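Local coordinates for protein galectin (Xenopus laevis, PDB 3WUD) that binds beta-galactosides such as lactose through a single carbohydrate-recognition domain and is linked to laminin binding, as a proto-type galectin of frog skin, at residues K28-F33 against P50-E55; N59-N64 against F80-G85. All blocks are in the same frame, centred on the assembly; numbering follows the deposited sequence.

Both contacts lie at the same end of the beta-sandwich, their centres about 7 Å apart, and both reach the six-stranded sheet through its neighbouring strands 43-51 and 60-67. Contact 1 is the more polar: backbone hydrogen bonds tie 28-33 to 50-55, a buried proline-phenylalanine pair lies at one end, and Lys31 and Asp53 are exposed at the other. Contact 2 has no hydrogen bond between 59-64 and 80-85 and rests on ring packing, from the buried Ile61 to the exposed Asn59. Gln84 NE2 hydrogen-bonds to Ala30 O, and Phe52 meets Phe80 edge-to-face, joining the two. Each has one segment that also runs to the galactose, contact 1 through Arg51 and Glu55, contact 2 through Asn64.

Contact 1: K28-F33 against P50-E55; sequences KDAKSF and PRFDHE. With GLC (alpha-D-glucopyranose), chain B; GAL (beta-D-galactopyranose), chain C; SO4 (sulfate ion), chain D.
Phe33 and Pro50 form the tightly packed end of this contact. The proline lies over one face of the phenylalanine ring, with Pro50 CD 4.0 Å from the Phe33 ring centroid in a CH-pi contact and Pro50 CG 3.5 Å from Phe33 CZ. A chi1 of 66° places Phe33 CG between its backbone N and carbonyl carbon. Beside it, Phe33 N donates to Pro50 O at 3.2 Å, next to the single bridge between Ser32 and Arg51. Lys31 O accepts hydrogen bonds from two backbone N-H groups of the turning chain: Asp53 N, 3.0 Å away, lies in the carbonyl plane on a lone pair, whereas Phe52 N approaches from above that plane. The Phe52 ring turns its edge to the backbone of Lys31.

Toward solvent the fit loosens. Lys31 NZ and Asp53 OD2 stand 5.4 Å apart, too far for a salt bridge, and the His54 ring lies between Ser32 OG over one face and Glu55 CG over the other. His54 ND1 donates to O4 of a sulfate, probably from the crystallisation liquor.

Arg51 extends away to the lactose: NH1 donates to glucose O3 at 2.8 Å and is salt-bridged to Asp57, while NH2 donates to galactose O4. The contact joins the loop between strands 19-26 and 34-37 to strand 43-51 and the turn that follows, while Phe33 and Phe52 pack on Ile26 of the opposing sheet.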
ATOM      1  N   LYS A  28       9.064  -0.278 -19.828  1.00 20.51           N
ATOM      2  CA  LYS A  28       9.015  -0.072 -21.278  1.00 22.30           C
ATOM      3  C   LYS A  28       8.970  -1.422 -22.048  1.00 21.28           C
ATOM      4  O   LYS A  28       8.472  -1.500 -23.209  1.00 21.83           O
ATOM      5  CB  LYS A  28      10.258   0.777 -21.697  1.00 24.34           C
ATOM      6  CG  LYS A  28      10.448   0.913 -23.210  1.00 28.67           C
ATOM      7  CD  LYS A  28       9.169   1.486 -23.856  1.00 32.48           C
ATOM      8  CE  LYS A  28       9.433   2.384 -25.062  1.00 33.38           C
ATOM      9  NZ  LYS A  28       8.239   3.277 -25.253  1.00 34.23           N
ATOM     10  N   ASP A  29       9.488  -2.459 -21.430  1.00 23.11           N
ATOM     11  CA  ASP A  29       9.525  -3.779 -22.068  1.00 27.74           C
ATOM     12  C   ASP A  29       8.534  -4.785 -21.440  1.00 27.38           C
ATOM     13  O   ASP A  29       8.723  -5.995 -21.574  1.00 23.95           O
ATOM     14  CB  ASP A  29      10.915  -4.351 -21.909  1.00 31.80           C
ATOM     15  CG  ASP A  29      11.292  -4.555 -20.465  1.00 36.67           C
ATOM     16  OD1 ASP A  29      10.560  -4.058 -19.562  1.00 44.59           O
ATOM     17  OD2 ASP A  29      12.337  -5.197 -20.240  1.00 42.80           O
ATOM     18  N   ALA A  30       7.480  -4.272 -20.778  1.00 23.80           N
ATOM     19  CA  ALA A  30       6.484  -5.119 -20.117  1.00 22.83           C
ATOM     20  C   ALA A  30       5.727  -5.952 -21.150  1.00 17.47           C
ATOM     21  O   ALA A  30       5.217  -5.428 -22.118  1.00 22.20           O
ATOM     22  CB  ALA A  30       5.510  -4.228 -19.346  1.00 20.63           C
ATOM     23  N   LYS A  31       5.650  -7.256 -20.912  1.00 20.40           N
ATOM     24  CA  LYS A  31       4.809  -8.131 -21.735  1.00 20.90           C
ATOM     25  C   LYS A  31       3.415  -8.195 -21.167  1.00 16.58           C
ATOM     26  O   LYS A  31       2.488  -8.411 -21.929  1.00 17.13           O
ATOM     27  CB  LYS A  31       5.398  -9.515 -21.821  1.00 24.13           C
ATOM     28  CG  LYS A  31       6.646  -9.562 -22.696  1.00 29.52           C
ATOM     29  CD  LYS A  31       7.560 -10.575 -22.051  1.00 32.29           C
ATOM     30  CE  LYS A  31       7.459 -11.902 -22.759  1.00 34.03           C
ATOM     31  NZ  LYS A  31       8.467 -11.925 -23.892  1.00 35.53           N
ATOM     32  N   SER A  32       3.274  -8.003 -19.834  1.00 17.10           N
ATOM     33  CA  SER A  32       1.961  -7.942 -19.152  1.00 17.44           C
ATOM     34  C   SER A  32       2.188  -7.399 -17.708  1.00 15.60           C
ATOM     35  O   SER A  32       3.346  -7.297 -17.249  1.00 16.58           O
ATOM     36  CB  SER A  32       1.308  -9.344 -19.060  1.00 19.52           C
ATOM     37  OG  SER A  32       2.110 -10.178 -18.300  1.00 22.14           O
ATOM     38  N   PHE A  33       1.156  -7.040 -17.039  1.00 14.86           N
ATOM     39  CA  PHE A  33       1.245  -6.782 -15.588  1.00 14.72           C
ATOM     40  C   PHE A  33      -0.099  -7.255 -14.951  1.00 13.60           C
ATOM     41  O   PHE A  33      -1.090  -7.475 -15.672  1.00 13.82           O
ATOM     42  CB  PHE A  33       1.532  -5.291 -15.297  1.00 15.71           C
ATOM     43  CG  PHE A  33       0.428  -4.328 -15.690  1.00 17.35           C
ATOM     44  CD1 PHE A  33      -0.499  -3.888 -14.740  1.00 16.69           C
ATOM     45  CD2 PHE A  33       0.358  -3.775 -16.972  1.00 17.18           C
ATOM     46  CE1 PHE A  33      -1.499  -3.010 -15.075  1.00 18.77           C
ATOM     47  CE2 PHE A  33      -0.630  -2.862 -17.314  1.00 16.95           C
ATOM     48  CZ  PHE A  33      -1.554  -2.482 -16.366  1.00 16.90           C
ATOM     49  N   PRO A  50      -3.653  -6.951 -17.892  1.00 12.57           N
ATOM     50  CA  PRO A  50      -3.447  -6.366 -19.183  1.00 12.72           C
ATOM     51  C   PRO A  50      -2.221  -7.060 -19.773  1.00 12.20           C
ATOM     52  O   PRO A  50      -1.242  -7.224 -19.120  1.00 14.74           O
ATOM     53  CB  PRO A  50      -3.181  -4.879 -18.864  1.00 11.32           C
ATOM     54  CG  PRO A  50      -3.968  -4.658 -17.623  1.00 12.39           C
ATOM     55  CD  PRO A  50      -3.577  -5.912 -16.854  1.00 13.04           C
ATOM     56  N   ARG A  51      -2.367  -7.515 -21.002  1.00 13.57           N
ATOM     57  CA  ARG A  51      -1.407  -8.252 -21.690  1.00 12.94           C
ATOM     58  C   ARG A  51      -1.064  -7.516 -22.998  1.00 14.66           C
ATOM     59  O   ARG A  51      -1.946  -7.381 -23.901  1.00 16.05           O
ATOM     60  CB  ARG A  51      -1.946  -9.627 -22.077  1.00 13.47           C
ATOM     61  CG  ARG A  51      -2.253 -10.479 -20.860  1.00 15.92           C
ATOM     62  CD  ARG A  51      -2.671 -11.905 -21.208  1.00 17.20           C
ATOM     63  NE  ARG A  51      -2.899 -12.704 -19.989  1.00 18.32           N
ATOM     64  CZ  ARG A  51      -3.446 -13.931 -20.000  1.00 18.03           C
ATOM     65  NH1 ARG A  51      -3.749 -14.504 -21.143  1.00 20.23           N
ATOM     66  NH2 ARG A  51      -3.614 -14.612 -18.868  1.00 16.45           N
ATOM     67  N   PHE A  52       0.196  -7.105 -23.084  1.00 16.59           N
ATOM     68  CA  PHE A  52       0.772  -6.501 -24.303  1.00 18.76           C
ATOM     69  C   PHE A  52       1.112  -7.591 -25.297  1.00 20.34           C
ATOM     70  O   PHE A  52       0.714  -7.515 -26.459  1.00 22.68           O
ATOM     71  CB  PHE A  52       2.045  -5.721 -23.963  1.00 16.11           C
ATOM     72  CG  PHE A  52       1.810  -4.516 -23.114  1.00 16.88           C
ATOM     73  CD1 PHE A  52       1.328  -3.356 -23.671  1.00 18.13           C
ATOM     74  CD2 PHE A  52       2.086  -4.552 -21.760  1.00 16.99           C
ATOM     75  CE1 PHE A  52       1.027  -2.239 -22.891  1.00 19.66           C
ATOM     76  CE2 PHE A  52       1.816  -3.434 -20.967  1.00 17.79           C
ATOM     77  CZ  PHE A  52       1.287  -2.291 -21.524  1.00 17.36           C
ATOM     78  N   ASP A  53       1.910  -8.554 -24.852  1.00 20.14           N
ATOM     79  CA  ASP A  53       2.069  -9.842 -25.540  1.00 24.55           C
ATOM     80  C   ASP A  53       2.347 -10.969 -24.601  1.00 21.33           C
ATOM     81  O   ASP A  53       3.510 -11.215 -24.226  1.00 19.55           O
ATOM     82  CB  ASP A  53       3.215  -9.793 -26.550  1.00 27.44           C
ATOM     83  CG  ASP A  53       3.438 -11.142 -27.237  1.00 37.16           C
ATOM     84  OD1 ASP A  53       2.460 -11.916 -27.400  1.00 38.06           O
ATOM     85  OD2 ASP A  53       4.617 -11.417 -27.607  1.00 51.02           O
ATOM     86  N   HIS A  54       1.279 -11.694 -24.247  1.00 19.94           N
ATOM     87  CA  HIS A  54       1.443 -12.719 -23.232  1.00 21.36           C
ATOM     88  C   HIS A  54       0.399 -13.756 -23.409  1.00 17.86           C
ATOM     89  O   HIS A  54      -0.735 -13.470 -23.695  1.00 17.63           O
ATOM     90  CB  HIS A  54       1.409 -12.046 -21.830  1.00 21.88           C
ATOM     91  CG  HIS A  54       1.538 -13.014 -20.711  1.00 26.74           C
ATOM     92  ND1 HIS A  54       2.641 -13.824 -20.544  1.00 27.26           N
ATOM     93  CD2 HIS A  54       0.706 -13.289 -19.679  1.00 27.16           C
ATOM     94  CE1 HIS A  54       2.455 -14.598 -19.485  1.00 27.67           C
ATOM     95  NE2 HIS A  54       1.309 -14.265 -18.922  1.00 29.03           N
ATOM     96  N   GLU A  55       0.804 -15.009 -23.312  1.00 23.60           N
ATOM     97  CA  GLU A  55      -0.111 -16.152 -23.514  1.00 22.48           C
ATOM     98  C   GLU A  55      -0.886 -16.059 -24.817  1.00 22.84           C
ATOM     99  O   GLU A  55      -2.012 -16.463 -24.845  1.00 25.17           O
ATOM    100  CB  GLU A  55      -1.097 -16.308 -22.323  1.00 22.34           C
ATOM    101  CG  GLU A  55      -0.438 -16.444 -20.968  1.00 25.05           C
ATOM    102  CD  GLU A  55       0.088 -17.847 -20.665  1.00 28.75           C
ATOM    103  OE1 GLU A  55       0.545 -18.083 -19.520  1.00 32.28           O
ATOM    104  OE2 GLU A  55      -0.014 -18.724 -21.535  1.00 28.87           O
TER
HETATM  105  C1  GLC B   1      -5.009 -20.540 -21.299  1.00 23.44           C
HETATM  106  C2  GLC B   1      -5.064 -19.038 -21.470  1.00 18.08           C
HETATM  107  C3  GLC B   1      -4.193 -18.213 -20.574  1.00 18.41           C
HETATM  108  C4  GLC B   1      -3.793 -18.919 -19.259  1.00 16.24           C
HETATM  109  C5  GLC B   1      -3.311 -20.355 -19.470  1.00 18.37           C
HETATM  110  C6  GLC B   1      -3.283 -21.132 -18.195  1.00 21.47           C
HETATM  111  O1  GLC B   1      -5.155 -21.258 -22.496  1.00 20.38           O
HETATM  112  O2  GLC B   1      -5.052 -18.541 -22.792  1.00 19.10           O
HETATM  113  O3  GLC B   1      -4.897 -16.979 -20.382  1.00 16.31           O
HETATM  114  O4  GLC B   1      -2.748 -18.161 -18.765  1.00 17.28           O
HETATM  115  O5  GLC B   1      -4.154 -21.085 -20.314  1.00 19.67           O
HETATM  116  O6  GLC B   1      -2.778 -22.416 -18.551  1.00 32.04           O
HETATM  117  C1  GAL C   2      -2.959 -17.850 -17.359  1.00 17.14           C
HETATM  118  C2  GAL C   2      -1.737 -17.140 -16.792  1.00 19.74           C
HETATM  119  C3  GAL C   2      -1.908 -16.689 -15.343  1.00 16.22           C
HETATM  120  C4  GAL C   2      -3.247 -15.951 -15.219  1.00 17.27           C
HETATM  121  C5  GAL C   2      -4.367 -16.805 -15.831  1.00 15.40           C
HETATM  122  C6  GAL C   2      -5.748 -16.189 -15.791  1.00 14.87           C
HETATM  123  O2  GAL C   2      -0.621 -18.020 -16.821  1.00 19.09           O
HETATM  124  O3  GAL C   2      -0.772 -15.941 -14.945  1.00 17.40           O
HETATM  125  O4  GAL C   2      -3.178 -14.693 -15.904  1.00 16.75           O
HETATM  126  O5  GAL C   2      -4.149 -17.101 -17.217  1.00 15.01           O
HETATM  127  O6  GAL C   2      -6.758 -17.007 -16.348  1.00 16.76           O
HETATM  128  S   SO4 D 203       4.547 -15.487 -23.306  1.00 50.70           S
HETATM  129  O1  SO4 D 203       4.717 -15.311 -24.778  1.00 50.06           O
HETATM  130  O2  SO4 D 203       3.231 -16.124 -23.069  1.00 44.05           O
HETATM  131  O3  SO4 D 203       5.603 -16.331 -22.692  1.00 47.42           O
HETATM  132  O4  SO4 D 203       4.686 -14.189 -22.563  1.00 49.34           O

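Contact 2: N59-N64 against F80-G85. With GAL (beta-D-galactopyranose), chain C.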
ATOM      1  N   ASN A  59      -2.622  -6.774 -26.574  1.00 21.13           N
ATOM      2  CA  ASN A  59      -3.497  -5.689 -26.177  1.00 22.10           C
ATOM      3  C   ASN A  59      -4.894  -6.093 -25.770  1.00 21.03           C
ATOM      4  O   ASN A  59      -5.889  -5.519 -26.255  1.00 18.55           O
ATOM      5  CB  ASN A  59      -3.498  -4.561 -27.250  1.00 24.62           C
ATOM      6  CG  ASN A  59      -2.079  -3.999 -27.517  1.00 24.96           C
ATOM      7  OD1 ASN A  59      -1.114  -4.297 -26.816  1.00 27.87           O
ATOM      8  ND2 ASN A  59      -1.969  -3.186 -28.545  1.00 25.41           N
ATOM      9  N   LYS A  60      -4.959  -7.092 -24.849  1.00 17.51           N
ATOM     10  CA  LYS A  60      -6.242  -7.474 -24.271  1.00 19.08           C
ATOM     11  C   LYS A  60      -6.065  -7.379 -22.774  1.00 14.47           C
ATOM     12  O   LYS A  60      -4.998  -7.618 -22.277  1.00 18.54           O
ATOM     13  CB  LYS A  60      -6.606  -8.927 -24.588  1.00 19.64           C
ATOM     14  CG  LYS A  60      -6.590  -9.287 -26.089  1.00 22.24           C
ATOM     15  CD  LYS A  60      -7.787  -8.689 -26.758  1.00 20.67           C
ATOM     16  CE  LYS A  60      -7.810  -9.037 -28.257  1.00 22.45           C
ATOM     17  NZ  LYS A  60      -6.992  -8.019 -28.974  1.00 22.26           N
ATOM     18  N   ILE A  61      -7.151  -7.156 -22.063  1.00 16.47           N
ATOM     19  CA  ILE A  61      -7.164  -7.341 -20.653  1.00 15.84           C
ATOM     20  C   ILE A  61      -7.825  -8.720 -20.352  1.00 15.39           C
ATOM     21  O   ILE A  61      -9.016  -8.940 -20.703  1.00 16.47           O
ATOM     22  CB  ILE A  61      -7.961  -6.276 -19.924  1.00 14.69           C
ATOM     23  CG1 ILE A  61      -7.415  -4.870 -20.236  1.00 15.94           C
ATOM     24  CG2 ILE A  61      -7.893  -6.553 -18.433  1.00 18.92           C
ATOM     25  CD1 ILE A  61      -8.228  -3.783 -19.600  1.00 15.84           C
ATOM     26  N   ILE A  62      -7.083  -9.583 -19.663  1.00 14.74           N
ATOM     27  CA  ILE A  62      -7.695 -10.866 -19.247  1.00 15.64           C
ATOM     28  C   ILE A  62      -8.015 -10.671 -17.780  1.00 14.22           C
ATOM     29  O   ILE A  62      -7.159 -10.190 -17.041  1.00 13.97           O
ATOM     30  CB  ILE A  62      -6.689 -11.978 -19.395  1.00 16.26           C
ATOM     31  CG1 ILE A  62      -6.592 -12.411 -20.854  1.00 20.16           C
ATOM     32  CG2 ILE A  62      -7.095 -13.208 -18.567  1.00 17.53           C
ATOM     33  CD1 ILE A  62      -6.559 -11.330 -21.914  1.00 22.44           C
ATOM     34  N   CYS A  63      -9.257 -10.919 -17.350  1.00 15.06           N
ATOM     35  CA  CYS A  63      -9.571 -10.965 -15.914  1.00 15.45           C
ATOM     36  C   CYS A  63     -10.002 -12.378 -15.532  1.00 14.29           C
ATOM     37  O   CYS A  63     -10.582 -13.139 -16.330  1.00 15.10           O
ATOM     38  CB  CYS A  63     -10.707 -10.024 -15.597  1.00 14.28           C
ATOM     39  SG  CYS A  63     -10.213  -8.268 -15.824  1.00 19.42           S
ATOM     40  N   ASN A  64      -9.717 -12.745 -14.300  1.00 13.25           N
ATOM     41  CA  ASN A  64     -10.200 -13.991 -13.776  1.00 13.39           C
ATOM     42  C   ASN A  64     -10.291 -13.921 -12.266  1.00 13.24           C
ATOM     43  O   ASN A  64      -9.858 -12.972 -11.659  1.00 18.32           O
ATOM     44  CB  ASN A  64      -9.216 -15.112 -14.159  1.00 13.14           C
ATOM     45  CG  ASN A  64      -9.906 -16.487 -14.258  1.00 13.53           C
ATOM     46  OD1 ASN A  64     -10.944 -16.707 -13.732  1.00 11.90           O
ATOM     47  ND2 ASN A  64      -9.250 -17.433 -14.841  1.00 13.38           N
ATOM     48  N   PHE A  80      -8.190  -1.243 -23.977  1.00 20.56           N
ATOM     49  CA  PHE A  80      -6.762  -1.292 -23.645  1.00 18.71           C
ATOM     50  C   PHE A  80      -6.099   0.070 -23.737  1.00 19.52           C
ATOM     51  O   PHE A  80      -5.339   0.336 -24.679  1.00 20.80           O
ATOM     52  CB  PHE A  80      -6.058  -2.270 -24.582  1.00 16.88           C
ATOM     53  CG  PHE A  80      -4.763  -2.822 -24.043  1.00 17.72           C
ATOM     54  CD1 PHE A  80      -4.772  -3.909 -23.186  1.00 17.54           C
ATOM     55  CD2 PHE A  80      -3.512  -2.327 -24.423  1.00 15.94           C
ATOM     56  CE1 PHE A  80      -3.583  -4.446 -22.691  1.00 16.10           C
ATOM     57  CE2 PHE A  80      -2.325  -2.816 -23.878  1.00 18.45           C
ATOM     58  CZ  PHE A  80      -2.363  -3.911 -22.996  1.00 17.45           C
ATOM     59  N   PRO A  81      -6.331   0.908 -22.759  1.00 22.05           N
ATOM     60  CA  PRO A  81      -5.704   2.245 -22.743  1.00 24.86           C
ATOM     61  C   PRO A  81      -4.303   2.276 -22.152  1.00 25.82           C
ATOM     62  O   PRO A  81      -3.951   3.246 -21.452  1.00 31.80           O
ATOM     63  CB  PRO A  81      -6.598   2.980 -21.784  1.00 20.82           C
ATOM     64  CG  PRO A  81      -6.976   1.936 -20.814  1.00 22.88           C
ATOM     65  CD  PRO A  81      -7.225   0.710 -21.621  1.00 21.72           C
ATOM     66  N   PHE A  82      -3.535   1.216 -22.296  1.00 22.19           N
ATOM     67  CA  PHE A  82      -2.242   1.162 -21.647  1.00 20.78           C
ATOM     68  C   PHE A  82      -1.106   1.315 -22.668  1.00 21.13           C
ATOM     69  O   PHE A  82      -1.298   1.010 -23.815  1.00 24.91           O
ATOM     70  CB  PHE A  82      -2.093  -0.150 -20.820  1.00 21.01           C
ATOM     71  CG  PHE A  82      -3.253  -0.433 -19.917  1.00 17.19           C
ATOM     72  CD1 PHE A  82      -3.339   0.185 -18.689  1.00 18.15           C
ATOM     73  CD2 PHE A  82      -4.223  -1.396 -20.259  1.00 17.55           C
ATOM     74  CE1 PHE A  82      -4.410  -0.056 -17.883  1.00 17.34           C
ATOM     75  CE2 PHE A  82      -5.270  -1.672 -19.429  1.00 19.18           C
ATOM     76  CZ  PHE A  82      -5.346  -1.006 -18.243  1.00 18.70           C
ATOM     77  N   GLN A  83       0.016   1.915 -22.235  1.00 22.66           N
ATOM     78  CA  GLN A  83       1.265   1.960 -22.990  1.00 24.00           C
ATOM     79  C   GLN A  83       2.411   1.507 -22.119  1.00 23.80           C
ATOM     80  O   GLN A  83       2.483   1.795 -20.927  1.00 21.22           O
ATOM     81  CB  GLN A  83       1.579   3.402 -23.460  1.00 30.78           C
ATOM     82  CG  GLN A  83       0.329   4.240 -23.684  1.00 35.90           C
ATOM     83  CD  GLN A  83       0.571   5.587 -24.364  1.00 43.84           C
ATOM     84  OE1 GLN A  83       1.546   6.296 -24.077  1.00 47.99           O
ATOM     85  NE2 GLN A  83      -0.349   5.957 -25.256  1.00 47.71           N
ATOM     86  N   GLN A  84       3.354   0.828 -22.747  1.00 21.91           N
ATOM     87  CA  GLN A  84       4.575   0.428 -22.107  1.00 23.29           C
ATOM     88  C   GLN A  84       5.410   1.673 -21.897  1.00 24.44           C
ATOM     89  O   GLN A  84       5.337   2.599 -22.707  1.00 23.92           O
ATOM     90  CB  GLN A  84       5.360  -0.546 -23.002  1.00 26.55           C
ATOM     91  CG  GLN A  84       4.692  -1.897 -23.204  1.00 26.07           C
ATOM     92  CD  GLN A  84       5.178  -2.585 -24.464  1.00 30.06           C
ATOM     93  OE1 GLN A  84       5.164  -1.970 -25.525  1.00 36.87           O
ATOM     94  NE2 GLN A  84       5.619  -3.836 -24.363  1.00 29.03           N
ATOM     95  N   GLY A  85       6.137   1.720 -20.792  1.00 22.87           N
ATOM     96  CA  GLY A  85       6.911   2.912 -20.444  1.00 24.29           C
ATOM     97  C   GLY A  85       6.117   4.161 -20.095  1.00 26.13           C
ATOM     98  O   GLY A  85       6.521   5.296 -20.444  1.00 23.28           O
TER
HETATM   99  C1  GAL C   2      -2.959 -17.850 -17.359  1.00 17.14           C
HETATM  100  C2  GAL C   2      -1.737 -17.140 -16.792  1.00 19.74           C
HETATM  101  C3  GAL C   2      -1.908 -16.689 -15.343  1.00 16.22           C
HETATM  102  C4  GAL C   2      -3.247 -15.951 -15.219  1.00 17.27           C
HETATM  103  C5  GAL C   2      -4.367 -16.805 -15.831  1.00 15.40           C
HETATM  104  C6  GAL C   2      -5.748 -16.189 -15.791  1.00 14.87           C
HETATM  105  O2  GAL C   2      -0.621 -18.020 -16.821  1.00 19.09           O
HETATM  106  O3  GAL C   2      -0.772 -15.941 -14.945  1.00 17.40           O
HETATM  107  O4  GAL C   2      -3.178 -14.693 -15.904  1.00 16.75           O
HETATM  108  O5  GAL C   2      -4.149 -17.101 -17.217  1.00 15.01           O
HETATM  109  O6  GAL C   2      -6.758 -17.007 -16.348  1.00 16.76           O
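Asn59 covers one face of the Phe80 ring, with its CA over the centre, 3.5 Å from the Phe80 ring centroid and only 3° off the normal, a close CH-pi contact. The two side chains cross at about a right angle, yet the Asn59 amide plane is tilted just 16° from the ring, and its OD1 comes within 3.5 Å of Phe80 CE2. A chi1 of -157° swings the Phe80 ring away from its own backbone N and against the backbone of Asn59 and Lys60, where CD1 lies 3.4 Å from Asn59 C and CE1 reaches Lys60 O.

The opposite face of Phe80 is taken by Phe82, whose CD2 stands 3.8 Å above the ring plane, over its centre. Phe80 is therefore sandwiched between backbone and amide atoms of Asn59 on one side and an aromatic neighbour on the other, which should restrict its tilt. Phe82 in turn directs its edge to Ile61: CE2 is 3.6 Å from Ile61 CD1, close to the plane of the Phe82 ring. The isoleucine carries its CG1 branch beside the backbone N and continues extended to CD1, and CG1 also lies 4.1 Å from Phe80 CD1. One aliphatic branch thus touches both rings, and Ile61 packs further on Phe48 and Phe109, between the two sheets.

At the far end of the segment Asn64 ND2 donates to galactose O6 at 2.9 Å, almost straight. Asn59 and Lys60 both face Arg51 of strand 43-51, a G1 beta bulge. The aromatic cluster lies at one end of the galectin beta-sandwich, and the same strand runs on into the galactose site.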